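Local atomic coordinates of fibrinogen binding protein (Staphylococcus aureus subsp. aureus Mu50, PDB entry 3DOA), a protein that probably binds fibrinogen and is built from the N-terminal and middle domains of the NFACT family. Residues R79-G84 with I113-I118. Numbering follows the deposited sequence.
Sequences RKHLEG and IYRTVI
The last turn of helix 73-82 packs on one face of an antiparallel sheet, meeting its central strand 112-120 through His81 and Leu82, which touch Ile113, Arg115 and Val117. These three strand residues alternate with Tyr114 and Thr116, whose CB atoms point away from the helix. One hydrogen bond spans the contact clearly: Arg115 NE donates to His81 ND1 over 3.0 Å, with an N-H...N angle of 145°. The donor reaches the imidazole at its edge, near the ring plane, whereas ND1 is tilted from the guanidinium plane; the two flat groups are turned 49° apart. Accepting at ND1 suggests that this nitrogen is probably unprotonated. The Arg115 chain, bent at chi2 (-63°), runs back towards Ile113, with one guanidinium face set over Ile113 CB, which stands 3.6 Å from the plane, over its centre. Arg115 NH1 also donates to Tyr114 O at 3.1 Å, from above the carbonyl plane, so two bonds restrict how the guanidinium can turn.

Leu82 supplies the apolar half by dividing its branches: CD2 lies against Arg115 CB at 3.6 Å, while CD1 meets Val117 CG2 at 3.5 Å. Ile113 CD1 approaches His81 O, which also accepts a hydrogen bond from Ser105 OG of adjacent strand 98-106. Glu83 then leaves helical geometry, and the chain continues into edge strand 86-92 of the same sheet. Leu82 also rests on Ile103 of strand 98-106, Val117 on Leu128 and Leu130 of strand 127-132, and both His81 and Arg115 on Ile138 of strand 137-140.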
loop_
_atom_site.group_PDB
_atom_site.type_symbol
_atom_site.label_atom_id
_atom_site.label_comp_id
_atom_site.label_asym_id
_atom_site.label_seq_id
_atom_site.Cartn_x
_atom_site.Cartn_y
_atom_site.Cartn_z
ATOM N N ARG A 79 15.603 -15.017 -4.201
ATOM C CA ARG A 79 15.582 -16.109 -5.141
ATOM C C ARG A 79 15.613 -17.474 -4.475
ATOM O O ARG A 79 14.824 -18.353 -4.827
ATOM C CB ARG A 79 16.781 -16.005 -6.025
ATOM C CG ARG A 79 16.828 -14.699 -6.748
ATOM C CD ARG A 79 18.113 -14.488 -7.532
ATOM N NE ARG A 79 17.844 -13.636 -8.684
ATOM C CZ ARG A 79 18.714 -13.286 -9.619
ATOM N NH1 ARG A 79 19.969 -13.709 -9.635
ATOM N NH2 ARG A 79 18.292 -12.499 -10.575
ATOM N N LYS A 80 16.526 -17.643 -3.523
ATOM C CA LYS A 80 16.640 -18.875 -2.754
ATOM C C LYS A 80 15.305 -19.360 -2.257
ATOM O O LYS A 80 14.931 -20.496 -2.434
ATOM C CB LYS A 80 17.471 -18.611 -1.524
ATOM C CG LYS A 80 18.364 -19.755 -1.081
ATOM C CD LYS A 80 19.017 -19.547 0.362
ATOM C CE LYS A 80 18.359 -20.442 1.465
ATOM N NZ LYS A 80 19.409 -21.230 2.194
ATOM N N HIS A 81 14.557 -18.473 -1.625
ATOM C CA HIS A 81 13.299 -18.858 -0.992
ATOM C C HIS A 81 12.073 -18.733 -1.865
ATOM O O HIS A 81 11.059 -19.362 -1.559
ATOM C CB HIS A 81 13.064 -17.991 0.215
ATOM C CG HIS A 81 14.050 -18.190 1.311
ATOM N ND1 HIS A 81 13.727 -18.846 2.479
ATOM C CD2 HIS A 81 15.321 -17.748 1.459
ATOM C CE1 HIS A 81 14.776 -18.827 3.284
ATOM N NE2 HIS A 81 15.757 -18.172 2.689
ATOM N N LEU A 82 12.113 -17.896 -2.896
ATOM C CA LEU A 82 10.877 -17.567 -3.634
ATOM C C LEU A 82 10.903 -17.961 -5.097
ATOM O O LEU A 82 9.917 -18.371 -5.649
ATOM C CB LEU A 82 10.567 -16.079 -3.509
ATOM C CG LEU A 82 10.539 -15.522 -2.079
ATOM C CD1 LEU A 82 10.223 -14.035 -2.068
ATOM C CD2 LEU A 82 9.564 -16.299 -1.189
ATOM N N GLU A 83 12.060 -17.858 -5.721
ATOM C CA GLU A 83 12.181 -18.167 -7.122
ATOM C C GLU A 83 11.746 -19.598 -7.234
ATOM O O GLU A 83 12.223 -20.491 -6.493
ATOM C CB GLU A 83 13.615 -17.976 -7.578
ATOM C CG GLU A 83 13.756 -17.641 -9.032
ATOM C CD GLU A 83 15.167 -17.065 -9.371
ATOM O OE1 GLU A 83 15.303 -15.790 -9.410
ATOM O OE2 GLU A 83 16.133 -17.882 -9.600
ATOM N N GLY A 84 10.796 -19.804 -8.122
ATOM C CA GLY A 84 10.140 -21.086 -8.252
ATOM C C GLY A 84 8.694 -21.117 -7.800
ATOM O O GLY A 84 7.880 -21.767 -8.447
ATOM N N ILE A 113 8.227 -25.255 1.215
ATOM C CA ILE A 113 8.376 -24.154 2.181
ATOM C C ILE A 113 7.293 -23.101 1.901
ATOM O O ILE A 113 6.885 -22.867 0.751
ATOM C CB ILE A 113 9.810 -23.507 2.179
ATOM C CG1 ILE A 113 10.227 -23.136 0.750
ATOM C CG2 ILE A 113 10.784 -24.436 2.820
ATOM C CD1 ILE A 113 11.503 -22.379 0.623
ATOM N N TYR A 114 6.824 -22.508 2.984
ATOM C CA TYR A 114 5.797 -21.505 2.959
ATOM C C TYR A 114 6.450 -20.188 3.440
ATOM O O TYR A 114 6.965 -20.096 4.550
ATOM C CB TYR A 114 4.657 -21.929 3.890
ATOM C CG TYR A 114 3.718 -22.979 3.302
ATOM C CD1 TYR A 114 3.727 -24.282 3.765
ATOM C CD2 TYR A 114 2.812 -22.661 2.277
ATOM C CE1 TYR A 114 2.848 -25.229 3.242
ATOM C CE2 TYR A 114 1.959 -23.567 1.745
ATOM C CZ TYR A 114 1.963 -24.865 2.231
ATOM O OH TYR A 114 1.120 -25.838 1.702
ATOM N N ARG A 115 6.425 -19.183 2.565
ATOM C CA ARG A 115 6.991 -17.827 2.777
ATOM C C ARG A 115 5.959 -16.684 2.604
ATOM O O ARG A 115 5.007 -16.830 1.821
ATOM C CB ARG A 115 8.082 -17.617 1.765
ATOM C CG ARG A 115 9.123 -18.667 1.825
ATOM C CD ARG A 115 9.826 -18.645 3.144
ATOM N NE ARG A 115 10.948 -19.592 3.274
ATOM C CZ ARG A 115 10.975 -20.570 4.166
ATOM N NH1 ARG A 115 9.937 -20.796 5.000
ATOM N NH2 ARG A 115 12.044 -21.336 4.207
ATOM N N THR A 116 6.148 -15.589 3.355
ATOM C CA THR A 116 5.402 -14.344 3.163
ATOM C C THR A 116 6.343 -13.163 2.976
ATOM O O THR A 116 7.245 -12.938 3.809
ATOM C CB THR A 116 4.555 -14.042 4.346
ATOM O OG1 THR A 116 3.554 -15.050 4.425
ATOM C CG2 THR A 116 3.896 -12.700 4.208
ATOM N N VAL A 117 6.151 -12.429 1.869
ATOM C CA VAL A 117 6.803 -11.128 1.669
ATOM C C VAL A 117 5.882 -10.011 2.219
ATOM O O VAL A 117 4.717 -9.928 1.837
ATOM C CB VAL A 117 7.071 -10.903 0.198
ATOM C CG1 VAL A 117 7.616 -9.472 -0.049
ATOM C CG2 VAL A 117 8.025 -11.994 -0.309
ATOM N N ILE A 118 6.403 -9.200 3.141
ATOM C CA ILE A 118 5.686 -8.071 3.756
ATOM C C ILE A 118 6.288 -6.701 3.303
ATOM O O ILE A 118 7.455 -6.396 3.579
ATOM C CB ILE A 118 5.752 -8.140 5.263
ATOM C CG1 ILE A 118 5.567 -9.586 5.746
ATOM C CG2 ILE A 118 4.698 -7.249 5.843
ATOM C CD1 ILE A 118 5.195 -9.725 7.259
#